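Local structure of orotidine 5'-phosphate decarboxylase (Sulfolobus solfataricus, 4DBD) at residues Tyr126-Ile131 with Arg153-Lys158; Tyr109-Met114 with Gly138-Gly143; Ile134-Ile139 with Glu157-Val162; Thr144-Ile149 with Val177-Asp182. The protein probably catalyses the decarboxylation of orotidine 5'-monophosphate to UMP, the last step of de novo UMP biosynthesis, and works as a homodimer. All blocks are in the same frame, centred on the assembly; numbering follows the deposited sequence.

Contact 1. Residues Tyr126-Ile131 with Arg153-Lys158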
loop_
_atom_site.group_PDB
_atom_site.type_symbol
_atom_site.label_atom_id
_atom_site.label_comp_id
_atom_site.label_asym_id
_atom_site.label_seq_id
_atom_site.Cartn_x
_atom_site.Cartn_y
_atom_site.Cartn_z
ATOM N N TYR A 126 -4.566 2.138 19.706
ATOM C CA TYR A 126 -3.261 1.911 19.093
ATOM C C TYR A 126 -2.971 2.935 17.990
ATOM O O TYR A 126 -1.914 3.555 17.959
ATOM C CB TYR A 126 -3.187 0.508 18.503
ATOM C CG TYR A 126 -1.842 0.222 17.870
ATOM C CD1 TYR A 126 -0.690 0.175 18.648
ATOM C CD2 TYR A 126 -1.722 0.010 16.498
ATOM C CE1 TYR A 126 0.545 -0.083 18.088
ATOM C CE2 TYR A 126 -0.487 -0.250 15.926
ATOM C CZ TYR A 126 0.642 -0.294 16.725
ATOM O OH TYR A 126 1.869 -0.549 16.165
ATOM N N ILE A 127 -3.915 3.100 17.073
ATOM C CA ILE A 127 -3.712 4.014 15.960
ATOM C C ILE A 127 -3.530 5.453 16.460
ATOM O O ILE A 127 -2.647 6.166 16.004
ATOM C CB ILE A 127 -4.846 3.873 14.899
ATOM C CG1 ILE A 127 -4.514 2.686 13.971
ATOM C CG2 ILE A 127 -4.972 5.142 14.083
ATOM C CD1 ILE A 127 -5.704 2.115 13.218
ATOM N N LYS A 128 -4.349 5.875 17.417
ATOM C CA LYS A 128 -4.177 7.206 18.003
ATOM C C LYS A 128 -2.798 7.383 18.625
ATOM O O LYS A 128 -2.170 8.434 18.467
ATOM C CB LYS A 128 -5.290 7.505 19.017
ATOM C CG LYS A 128 -6.623 7.756 18.346
ATOM C CD LYS A 128 -7.725 8.129 19.342
ATOM C CE LYS A 128 -9.051 8.337 18.620
ATOM N NZ LYS A 128 -10.084 8.945 19.512
ATOM N N ASN A 129 -2.321 6.360 19.324
ATOM C CA ASN A 129 -0.967 6.399 19.871
ATOM C C ASN A 129 0.110 6.521 18.800
ATOM O O ASN A 129 1.062 7.281 18.946
ATOM C CB ASN A 129 -0.702 5.173 20.737
ATOM C CG ASN A 129 -1.430 5.243 22.045
ATOM O OD1 ASN A 129 -1.885 6.317 22.443
ATOM N ND2 ASN A 129 -1.557 4.105 22.722
ATOM N N VAL A 130 -0.026 5.749 17.733
ATOM C CA VAL A 130 0.892 5.890 16.609
ATOM C C VAL A 130 0.876 7.328 16.105
ATOM O O VAL A 130 1.929 7.930 15.860
ATOM C CB VAL A 130 0.545 4.911 15.479
ATOM C CG1 VAL A 130 1.366 5.217 14.257
ATOM C CG2 VAL A 130 0.778 3.479 15.941
ATOM N N ILE A 131 -0.319 7.889 15.940
ATOM C CA ILE A 131 -0.423 9.254 15.432
ATOM C C ILE A 131 0.226 10.246 16.393
ATOM O O ILE A 131 0.915 11.174 15.976
ATOM C CB ILE A 131 -1.893 9.641 15.136
ATOM C CG1 ILE A 131 -2.408 8.806 13.959
ATOM C CG2 ILE A 131 -2.013 11.121 14.841
ATOM C CD1 ILE A 131 -3.930 8.836 13.785
ATOM N N ARG A 153 -11.222 15.081 15.634
ATOM C CA ARG A 153 -11.040 16.532 15.672
ATOM C C ARG A 153 -10.821 16.991 17.113
ATOM O O ARG A 153 -10.016 17.882 17.376
ATOM C CB ARG A 153 -12.232 17.257 15.048
ATOM C CG ARG A 153 -12.243 18.763 15.297
ATOM C CD ARG A 153 -10.947 19.414 14.849
ATOM N NE ARG A 153 -10.805 19.354 13.402
ATOM C CZ ARG A 153 -9.641 19.349 12.759
ATOM N NH1 ARG A 153 -8.500 19.389 13.435
ATOM N NH2 ARG A 153 -9.627 19.288 11.437
ATOM N N ARG A 154 -11.555 16.374 18.033
ATOM C CA ARG A 154 -11.406 16.638 19.462
ATOM C C ARG A 154 -10.019 16.224 19.946
ATOM O O ARG A 154 -9.352 16.972 20.666
ATOM C CB ARG A 154 -12.476 15.863 20.245
ATOM C CG ARG A 154 -12.138 15.636 21.720
ATOM C CD ARG A 154 -12.960 14.500 22.323
ATOM N NE ARG A 154 -12.466 13.172 21.952
ATOM C CZ ARG A 154 -13.209 12.068 21.985
ATOM N NH1 ARG A 154 -14.483 12.143 22.359
ATOM N NH2 ARG A 154 -12.690 10.893 21.636
ATOM N N ASP A 155 -9.595 15.026 19.546
ATOM C CA ASP A 155 -8.340 14.447 20.017
ATOM C C ASP A 155 -7.114 15.090 19.375
ATOM O O ASP A 155 -6.020 15.024 19.916
ATOM C CB ASP A 155 -8.314 12.940 19.753
ATOM C CG ASP A 155 -9.384 12.185 20.525
ATOM O OD1 ASP A 155 -9.946 12.741 21.503
ATOM O OD2 ASP A 155 -9.660 11.023 20.151
ATOM N N PHE A 156 -7.302 15.705 18.217
ATOM C CA PHE A 156 -6.186 16.274 17.470
ATOM C C PHE A 156 -6.582 17.625 16.880
ATOM O O PHE A 156 -6.702 17.781 15.666
ATOM C CB PHE A 156 -5.712 15.290 16.382
ATOM C CG PHE A 156 -5.289 13.938 16.925
ATOM C CD1 PHE A 156 -3.983 13.723 17.362
ATOM C CD2 PHE A 156 -6.191 12.887 17.001
ATOM C CE1 PHE A 156 -3.595 12.488 17.868
ATOM C CE2 PHE A 156 -5.810 11.644 17.508
ATOM C CZ PHE A 156 -4.508 11.446 17.949
ATOM N N GLU A 157 -6.783 18.606 17.754
ATOM C CA GLU A 157 -7.313 19.903 17.344
ATOM C C GLU A 157 -6.505 20.622 16.251
ATOM O O GLU A 157 -7.077 21.341 15.435
ATOM C CB GLU A 157 -7.491 20.823 18.559
ATOM C CG GLU A 157 -6.186 21.363 19.125
ATOM C CD GLU A 157 -6.370 22.670 19.886
ATOM O OE1 GLU A 157 -7.432 23.317 19.728
ATOM O OE2 GLU A 157 -5.446 23.050 20.640
ATOM N N LYS A 158 -5.184 20.441 16.230
ATOM C CA LYS A 158 -4.339 21.182 15.287
ATOM C C LYS A 158 -4.055 20.449 13.970
ATOM O O LYS A 158 -3.559 21.047 13.009
ATOM C CB LYS A 158 -3.007 21.577 15.942
ATOM C CG LYS A 158 -3.105 22.716 16.941
ATOM C CD LYS A 158 -1.719 23.204 17.330
ATOM C CE LYS A 158 -1.793 24.347 18.330
ATOM N NZ LYS A 158 -2.474 23.931 19.587
#
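The F156 ring meets the helix segment 126-131 with its outer end. The K128 carbonyl O lies at the ring edge, near its plane, 3.8 Å from F156 CZ, while the I131 methyl CG2 comes in obliquely, 3.7 Å from F156 CE1. The K128 side chain passes the same ring, its CG 4.1 Å from F156 CE2. F156 is the first residue to leave helical geometry after helix 146-155, and its CG stands anti to its own carbonyl carbon (chi1 -58°), sending the ring across to the neighbouring helix. An alanine here would remove the ring, and would probably leave I131 CG2 and the aliphatic part of K128 facing a gap. Further out, R154 NE is salt-bridged to D155 OD1 (2.6 Å), which lies nearly in the guanidinium plane, while the nitrogen comes from above the carboxylate plane. K128 ends near this pair, its NZ position doubtful. I127 and I131 pack against Y152 of helix 146-155, and I131 also rests on L110 and A112 of strand 107-113. The contact joins helix 124-134 to the C-terminal end of helix 146-155, on the outside of the barrel.

Contact 2. Residues Tyr109-Met114 with Gly138-Gly143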
loop_
_atom_site.group_PDB
_atom_site.type_symbol
_atom_site.label_atom_id
_atom_site.label_comp_id
_atom_site.label_asym_id
_atom_site.label_seq_id
_atom_site.Cartn_x
_atom_site.Cartn_y
_atom_site.Cartn_z
ATOM N N TYR A 109 0.579 12.329 5.961
ATOM C CA TYR A 109 -0.793 12.126 6.438
ATOM C C TYR A 109 -0.943 10.654 6.794
ATOM O O TYR A 109 -0.567 9.788 5.997
ATOM C CB TYR A 109 -1.792 12.463 5.329
ATOM C CG TYR A 109 -1.954 13.940 5.077
ATOM C CD1 TYR A 109 -3.043 14.630 5.589
ATOM C CD2 TYR A 109 -1.026 14.645 4.320
ATOM C CE1 TYR A 109 -3.203 15.983 5.364
ATOM C CE2 TYR A 109 -1.182 16.006 4.083
ATOM C CZ TYR A 109 -2.272 16.663 4.613
ATOM O OH TYR A 109 -2.444 18.006 4.399
ATOM N N LEU A 110 -1.503 10.357 7.969
ATOM C CA LEU A 110 -1.660 8.964 8.380
ATOM C C LEU A 110 -3.123 8.529 8.342
ATOM O O LEU A 110 -4.016 9.271 8.744
ATOM C CB LEU A 110 -1.094 8.734 9.777
ATOM C CG LEU A 110 0.408 8.916 9.990
ATOM C CD1 LEU A 110 0.747 8.663 11.450
ATOM C CD2 LEU A 110 1.209 7.971 9.072
ATOM N N VAL A 111 -3.361 7.320 7.847
ATOM C CA VAL A 111 -4.713 6.781 7.777
ATOM C C VAL A 111 -5.188 6.335 9.160
ATOM O O VAL A 111 -4.580 5.456 9.784
ATOM C CB VAL A 111 -4.783 5.602 6.797
ATOM C CG1 VAL A 111 -6.175 4.964 6.855
ATOM C CG2 VAL A 111 -4.461 6.083 5.396
ATOM N N ALA A 112 -6.269 6.943 9.647
ATOM C CA ALA A 112 -6.766 6.616 10.994
ATOM C C ALA A 112 -8.003 5.733 10.946
ATOM O O ALA A 112 -8.093 4.739 11.676
ATOM C CB ALA A 112 -7.039 7.883 11.815
ATOM N N VAL A 113 -8.973 6.124 10.127
ATOM C CA VAL A 113 -10.203 5.363 9.964
ATOM C C VAL A 113 -10.568 5.292 8.485
ATOM O O VAL A 113 -10.557 6.305 7.786
ATOM C CB VAL A 113 -11.378 6.017 10.717
ATOM C CG1 VAL A 113 -12.610 5.107 10.665
ATOM C CG2 VAL A 113 -10.982 6.324 12.147
ATOM N N MET A 114 -10.885 4.102 7.998
ATOM C CA MET A 114 -11.386 3.993 6.625
ATOM C C MET A 114 -12.904 3.896 6.557
ATOM O O MET A 114 -13.572 3.678 7.575
ATOM C CB MET A 114 -10.712 2.852 5.875
ATOM C CG MET A 114 -9.209 2.996 5.865
ATOM S SD MET A 114 -8.429 1.965 4.620
ATOM C CE MET A 114 -9.207 2.615 3.132
ATOM N N GLY A 138 -1.184 15.619 8.944
ATOM C CA GLY A 138 -2.605 15.336 8.860
ATOM C C GLY A 138 -2.958 13.878 9.062
ATOM O O GLY A 138 -2.077 13.016 9.188
ATOM N N ILE A 139 -4.261 13.607 9.093
ATOM C CA ILE A 139 -4.769 12.251 9.227
ATOM C C ILE A 139 -5.982 12.078 8.339
ATOM O O ILE A 139 -6.717 13.036 8.069
ATOM C CB ILE A 139 -5.146 11.900 10.692
ATOM C CG1 ILE A 139 -6.114 12.935 11.246
ATOM C CG2 ILE A 139 -3.877 11.804 11.560
ATOM C CD1 ILE A 139 -6.557 12.653 12.683
ATOM N N VAL A 140 -6.178 10.850 7.877
ATOM C CA VAL A 140 -7.288 10.522 7.005
ATOM C C VAL A 140 -8.366 9.860 7.859
ATOM O O VAL A 140 -8.121 8.818 8.455
ATOM C CB VAL A 140 -6.832 9.543 5.885
ATOM C CG1 VAL A 140 -7.977 9.253 4.915
ATOM C CG2 VAL A 140 -5.630 10.096 5.142
ATOM N N VAL A 141 -9.541 10.483 7.949
ATOM C CA VAL A 141 -10.659 9.903 8.704
ATOM C C VAL A 141 -11.881 9.778 7.794
ATOM O O VAL A 141 -12.404 10.782 7.305
ATOM C CB VAL A 141 -11.028 10.739 9.940
ATOM C CG1 VAL A 141 -12.028 9.966 10.791
ATOM C CG2 VAL A 141 -9.781 11.067 10.755
ATOM N N GLY A 142 -12.331 8.542 7.582
ATOM C CA GLY A 142 -13.390 8.240 6.625
ATOM C C GLY A 142 -14.643 9.097 6.707
ATOM O O GLY A 142 -15.144 9.383 7.800
ATOM N N GLY A 143 -15.161 9.489 5.542
ATOM C CA GLY A 143 -16.319 10.370 5.457
ATOM C C GLY A 143 -17.651 9.705 5.774
ATOM O O GLY A 143 -18.645 10.388 6.030
#
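Y109 and G138 begin the pairing of two neighbouring parallel strands, 107-113 and 138-141, which helix 124-134 connects in a beta-alpha-beta unit. The Y109 ring lies against the glycine, its CD1 3.4 Å from G138 CA and one face turned to G138 N. A side chain on G138 would run into the ring, whose hydroxyl is hydrogen-bonded to E55. An alanine in place of Y109 would lose both ring and hydroxyl, which would probably uncover the G138 backbone and leave E55 without this partner. The ladder continues with L110 N to G138 O (3.0 Å) and V140 N to L110 O (2.8 Å). It then breaks step at a beta bulge, where V140 O accepts two N-H groups in its carbonyl plane, from A112 N at 2.9 Å and from V113 N at 3.3 Å. Beyond it, the G142 N-H reaches V113 O from above the carbonyl plane, with N and O 2.9 Å apart. V111 CG2 and V140 CG2 meet at 4.2 Å on the face that also carries Y109. On the other, V113 CB touches V141 CG1 at 4.0 Å, and this face, with L110 and I139, turns to helices 124-134 and 146-155. G142 lies next to S115, a predicted substrate-binding residue. Such a parallel beta-alpha-beta unit, repeated round a closed eight-stranded sheet, is what builds the TIM barrel.

Contact 3. Residues Ile134-Ile139 with Glu157-Val162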
loop_
_atom_site.group_PDB
_atom_site.type_symbol
_atom_site.label_atom_id
_atom_site.label_comp_id
_atom_site.label_asym_id
_atom_site.label_seq_id
_atom_site.Cartn_x
_atom_site.Cartn_y
_atom_site.Cartn_z
ATOM N N ILE A 134 4.147 10.015 16.051
ATOM C CA ILE A 134 4.663 10.466 14.761
ATOM C C ILE A 134 4.403 11.944 14.515
ATOM O O ILE A 134 5.239 12.637 13.941
ATOM C CB ILE A 134 4.070 9.624 13.602
ATOM C CG1 ILE A 134 4.599 8.188 13.679
ATOM C CG2 ILE A 134 4.394 10.243 12.242
ATOM C CD1 ILE A 134 6.067 8.046 13.268
ATOM N N SER A 135 3.252 12.428 14.965
ATOM C CA SER A 135 2.886 13.830 14.794
ATOM C C SER A 135 2.913 14.252 13.325
ATOM O O SER A 135 3.670 15.149 12.940
ATOM C CB SER A 135 3.801 14.726 15.639
ATOM O OG SER A 135 3.429 16.086 15.513
ATOM N N PRO A 136 2.081 13.602 12.498
ATOM C CA PRO A 136 1.974 13.901 11.065
ATOM C C PRO A 136 1.366 15.284 10.828
ATOM O O PRO A 136 0.824 15.879 11.755
ATOM C CB PRO A 136 1.022 12.804 10.550
ATOM C CG PRO A 136 0.179 12.442 11.776
ATOM C CD PRO A 136 1.139 12.549 12.933
ATOM N N LYS A 137 1.477 15.798 9.607
ATOM C CA LYS A 137 0.772 17.022 9.222
ATOM C C LYS A 137 -0.736 16.803 9.348
ATOM O O LYS A 137 -1.470 17.680 9.816
ATOM C CB LYS A 137 1.110 17.394 7.781
ATOM C CG LYS A 137 0.188 18.456 7.172
ATOM C CD LYS A 137 0.760 19.859 7.291
ATOM C CE LYS A 137 -0.191 20.898 6.683
ATOM N NZ LYS A 137 -1.082 20.301 5.653
ATOM N N GLY A 138 -1.184 15.619 8.944
ATOM C CA GLY A 138 -2.605 15.336 8.860
ATOM C C GLY A 138 -2.958 13.878 9.062
ATOM O O GLY A 138 -2.077 13.016 9.188
ATOM N N ILE A 139 -4.261 13.607 9.093
ATOM C CA ILE A 139 -4.769 12.251 9.227
ATOM C C ILE A 139 -5.982 12.078 8.339
ATOM O O ILE A 139 -6.717 13.036 8.069
ATOM C CB ILE A 139 -5.146 11.900 10.692
ATOM C CG1 ILE A 139 -6.114 12.935 11.246
ATOM C CG2 ILE A 139 -3.877 11.804 11.560
ATOM C CD1 ILE A 139 -6.557 12.653 12.683
ATOM N N GLU A 157 -6.783 18.606 17.754
ATOM C CA GLU A 157 -7.313 19.903 17.344
ATOM C C GLU A 157 -6.505 20.622 16.251
ATOM O O GLU A 157 -7.077 21.341 15.435
ATOM C CB GLU A 157 -7.491 20.823 18.559
ATOM C CG GLU A 157 -6.186 21.363 19.125
ATOM C CD GLU A 157 -6.370 22.670 19.886
ATOM O OE1 GLU A 157 -7.432 23.317 19.728
ATOM O OE2 GLU A 157 -5.446 23.050 20.640
ATOM N N LYS A 158 -5.184 20.441 16.230
ATOM C CA LYS A 158 -4.339 21.182 15.287
ATOM C C LYS A 158 -4.055 20.449 13.970
ATOM O O LYS A 158 -3.559 21.047 13.009
ATOM C CB LYS A 158 -3.007 21.577 15.942
ATOM C CG LYS A 158 -3.105 22.716 16.941
ATOM C CD LYS A 158 -1.719 23.204 17.330
ATOM C CE LYS A 158 -1.793 24.347 18.330
ATOM N NZ LYS A 158 -2.474 23.931 19.587
ATOM N N MET A 159 -4.366 19.160 13.935
ATOM C CA MET A 159 -4.099 18.321 12.779
ATOM C C MET A 159 -4.986 18.687 11.593
ATOM O O MET A 159 -6.147 19.064 11.783
ATOM C CB MET A 159 -4.399 16.875 13.166
ATOM C CG MET A 159 -3.809 15.870 12.230
ATOM S SD MET A 159 -2.109 15.622 12.705
ATOM C CE MET A 159 -2.337 14.777 14.253
ATOM N N THR A 160 -4.453 18.585 10.371
ATOM C CA THR A 160 -5.311 18.610 9.184
ATOM C C THR A 160 -6.053 17.280 9.074
ATOM O O THR A 160 -5.442 16.211 9.066
ATOM C CB THR A 160 -4.511 18.864 7.889
ATOM O OG1 THR A 160 -3.806 20.104 8.011
ATOM C CG2 THR A 160 -5.436 18.928 6.671
ATOM N N ILE A 161 -7.375 17.347 8.983
ATOM C CA ILE A 161 -8.185 16.146 8.837
ATOM C C ILE A 161 -8.766 16.121 7.434
ATOM O O ILE A 161 -9.386 17.080 6.996
ATOM C CB ILE A 161 -9.290 16.079 9.923
ATOM C CG1 ILE A 161 -8.638 16.010 11.309
ATOM C CG2 ILE A 161 -10.239 14.903 9.682
ATOM C CD1 ILE A 161 -9.603 15.748 12.471
ATOM N N VAL A 162 -8.522 15.026 6.720
ATOM C CA VAL A 162 -9.019 14.864 5.354
ATOM C C VAL A 162 -9.904 13.630 5.323
ATOM O O VAL A 162 -9.615 12.624 5.994
ATOM C CB VAL A 162 -7.873 14.750 4.323
ATOM C CG1 VAL A 162 -7.073 16.051 4.286
ATOM C CG2 VAL A 162 -6.980 13.549 4.638
#
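M159 fills the hollow between P136, the G138 backbone and I139. Its CG rests 3.6 Å from G138 CA, and its sulfur lies close to two carbonyls, with SD 3.1 Å from P136 O. The P136 ring borders the same hollow, its CG 4.0 Å from M159 SD. The M159 side chain leaves with CG anti to the backbone N (chi1 -163°) and then bends twice, which carries the sulfur across to the carbonyls of P136 and K137. I139 forms the next wall: its CG1 meets M159 CG at 3.9 Å, the two side chains at about a right angle, and lies alongside I161, both pointing the same way. On the opposite face of the sheet T160 sits by G138 and the K137 carbonyl, while the ammonium group of K137 forms a salt bridge with E55. Three backbone hydrogen bonds accompany the packing. T160 N donates to K137 O at 3.2 Å and I139 N to T160 O at 2.9 Å; V162 N then reaches I139 O at 3.0 Å. I131 of helix 124-134 covers P136, I139 and M159, Y152 and R153 of helix 146-155 cover I139 and I161, and strand 183-186 continues the barrel beyond I161.

Contact 4. Residues Thr144-Ile149 with Val177-Asp182. With SO4 (sulfate ion), chain C.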
loop_
_atom_site.group_PDB
_atom_site.type_symbol
_atom_site.label_atom_id
_atom_site.label_comp_id
_atom_site.label_asym_id
_atom_site.label_seq_id
_atom_site.Cartn_x
_atom_site.Cartn_y
_atom_site.Cartn_z
ATOM N N THR A 144 -17.680 8.374 5.748
ATOM C CA THR A 144 -18.848 7.619 6.189
ATOM C C THR A 144 -18.844 7.527 7.709
ATOM O O THR A 144 -19.838 7.129 8.322
ATOM C CB THR A 144 -18.799 6.183 5.679
ATOM O OG1 THR A 144 -17.519 5.630 6.003
ATOM C CG2 THR A 144 -19.018 6.128 4.186
ATOM N N LYS A 145 -17.709 7.871 8.306
ATOM C CA LYS A 145 -17.494 7.664 9.733
ATOM C C LYS A 145 -17.516 9.004 10.470
ATOM O O LYS A 145 -16.490 9.442 11.017
ATOM C CB LYS A 145 -16.156 6.947 9.957
ATOM C CG LYS A 145 -15.955 5.686 9.100
ATOM C CD LYS A 145 -16.990 4.604 9.437
ATOM C CE LYS A 145 -16.651 3.255 8.777
ATOM N NZ LYS A 145 -15.473 2.563 9.395
ATOM N N LEU A 146 -18.684 9.647 10.474
ATOM C CA LEU A 146 -18.820 11.004 11.007
ATOM C C LEU A 146 -18.485 11.114 12.492
ATOM O O LEU A 146 -17.821 12.058 12.888
ATOM C CB LEU A 146 -20.208 11.592 10.734
ATOM C CG LEU A 146 -20.657 11.742 9.277
ATOM C CD1 LEU A 146 -21.924 12.580 9.209
ATOM C CD2 LEU A 146 -19.563 12.365 8.409
ATOM N N ASP A 147 -18.965 10.173 13.306
ATOM C CA ASP A 147 -18.656 10.186 14.737
ATOM C C ASP A 147 -17.151 10.232 14.949
ATOM O O ASP A 147 -16.647 10.976 15.795
ATOM C CB ASP A 147 -19.218 8.944 15.431
ATOM C CG ASP A 147 -20.726 8.994 15.590
ATOM O OD1 ASP A 147 -21.398 9.447 14.644
ATOM O OD2 ASP A 147 -21.231 8.591 16.669
ATOM N N HIS A 148 -16.432 9.424 14.177
ATOM C CA HIS A 148 -14.977 9.345 14.338
ATOM C C HIS A 148 -14.287 10.640 13.912
ATOM O O HIS A 148 -13.269 11.032 14.495
ATOM C CB HIS A 148 -14.419 8.140 13.578
ATOM C CG HIS A 148 -14.882 6.820 14.114
ATOM N ND1 HIS A 148 -14.392 6.280 15.284
ATOM C CD2 HIS A 148 -15.785 5.929 13.639
ATOM C CE1 HIS A 148 -14.972 5.114 15.505
ATOM N NE2 HIS A 148 -15.821 4.878 14.522
ATOM N N ILE A 149 -14.836 11.310 12.902
ATOM C CA ILE A 149 -14.300 12.601 12.477
ATOM C C ILE A 149 -14.358 13.607 13.619
ATOM O O ILE A 149 -13.376 14.292 13.911
ATOM C CB ILE A 149 -15.080 13.166 11.264
ATOM C CG1 ILE A 149 -14.897 12.259 10.051
ATOM C CG2 ILE A 149 -14.627 14.579 10.931
ATOM C CD1 ILE A 149 -15.673 12.720 8.818
ATOM N N VAL A 177 -16.831 17.800 6.464
ATOM C CA VAL A 177 -16.393 19.113 6.903
ATOM C C VAL A 177 -17.222 19.592 8.097
ATOM O O VAL A 177 -16.667 20.057 9.085
ATOM C CB VAL A 177 -16.423 20.143 5.771
ATOM C CG1 VAL A 177 -16.035 21.514 6.302
ATOM C CG2 VAL A 177 -15.464 19.712 4.666
ATOM N N CYS A 178 -18.545 19.453 8.030
ATOM C CA CYS A 178 -19.370 19.911 9.148
ATOM C C CYS A 178 -19.075 19.132 10.436
ATOM O O CYS A 178 -19.132 19.697 11.525
ATOM C CB CYS A 178 -20.863 19.908 8.796
ATOM S SG CYS A 178 -21.324 21.190 7.592
ATOM N N ALA A 179 -18.707 17.857 10.307
ATOM C CA ALA A 179 -18.343 17.045 11.471
ATOM C C ALA A 179 -16.968 17.383 12.056
ATOM O O ALA A 179 -16.640 16.953 13.164
ATOM C CB ALA A 179 -18.417 15.558 11.136
ATOM N N GLY A 180 -16.150 18.124 11.310
ATOM C CA GLY A 180 -14.872 18.560 11.840
ATOM C C GLY A 180 -13.687 18.367 10.917
ATOM O O GLY A 180 -12.562 18.724 11.273
ATOM N N ALA A 181 -13.929 17.819 9.729
ATOM C CA ALA A 181 -12.850 17.633 8.758
ATOM C C ALA A 181 -12.458 18.967 8.118
ATOM O O ALA A 181 -13.268 19.884 8.016
ATOM C CB ALA A 181 -13.257 16.621 7.695
ATOM N N ASP A 182 -11.212 19.069 7.672
ATOM C CA ASP A 182 -10.776 20.255 6.953
ATOM C C ASP A 182 -11.135 20.196 5.468
ATOM O O ASP A 182 -11.628 21.165 4.901
ATOM C CB ASP A 182 -9.271 20.453 7.127
ATOM C CG ASP A 182 -8.907 20.782 8.549
ATOM O OD1 ASP A 182 -9.217 21.914 8.979
ATOM O OD2 ASP A 182 -8.344 19.915 9.247
HETATM S S SO4 C . -17.977 1.809 13.719
HETATM O O1 SO4 C . -18.374 3.007 12.979
HETATM O O2 SO4 C . -17.359 0.854 12.798
HETATM O O3 SO4 C . -17.025 2.174 14.769
HETATM O O4 SO4 C . -19.153 1.196 14.328
#
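D182 OD2 is held by two groups, a salt bridge from R153 NH2 of helix 146-155 and a hydrogen bond from I161 N. R153 NE also binds G180 O, so one guanidinium ties the loop after helix 175-179 to its neighbouring helix of the TIM barrel. That loop opens with a Schellman motif at G180, whose N-H bonds back to V177 O, G180 N lying 3.0 Å from that oxygen. Its positive phi (133°) is an angle at which a side chain would be jammed against the preceding carbonyl, which calls for glycine. Between the two segments the packing is apolar. I149 makes most of the contact: with CG1 beside the backbone N (chi1 -64°), CG2 lies anti to that N and points at the turn 179-181. I149 CG2 is 3.5 Å from A181 N and 3.9 Å from A179 CB, and touches the A181 methyl as well. The A179 methyl CB in turn sits 4.0 Å from L146 O and brushes L146 CD2 more loosely. The first turn of helix 146-155 also holds a sulfate ion, probably from the crystallisation liquor, which T121 binds too. H148 meets it with the edge of its ring, NE2 donating to sulfate O3 (3.0 Å, N-H...O angle 158°).

How the contacts relate
The four contacts follow one arc of the TIM barrel, from strand 107-113 to the turn before strand 183-186. Contacts 2 and 3 share G138 and I139, their centres about 9 Å apart; they pair strand 138-141 with its neighbours on either side, the core of two successive beta-alpha-beta units. Contact 1 joins the crossover helices 124-134 and 146-155, its centre about 8 Å from that of contact 3. Contact 4 begins on the helix where contact 1 ends and carries the arc on to helix 175-179. Along the chain contact 2 closes before contact 4 opens, while contact 1 interleaves with both. R153 ties helix 146-155 to the loops leading into strands 160-163 and 183-186.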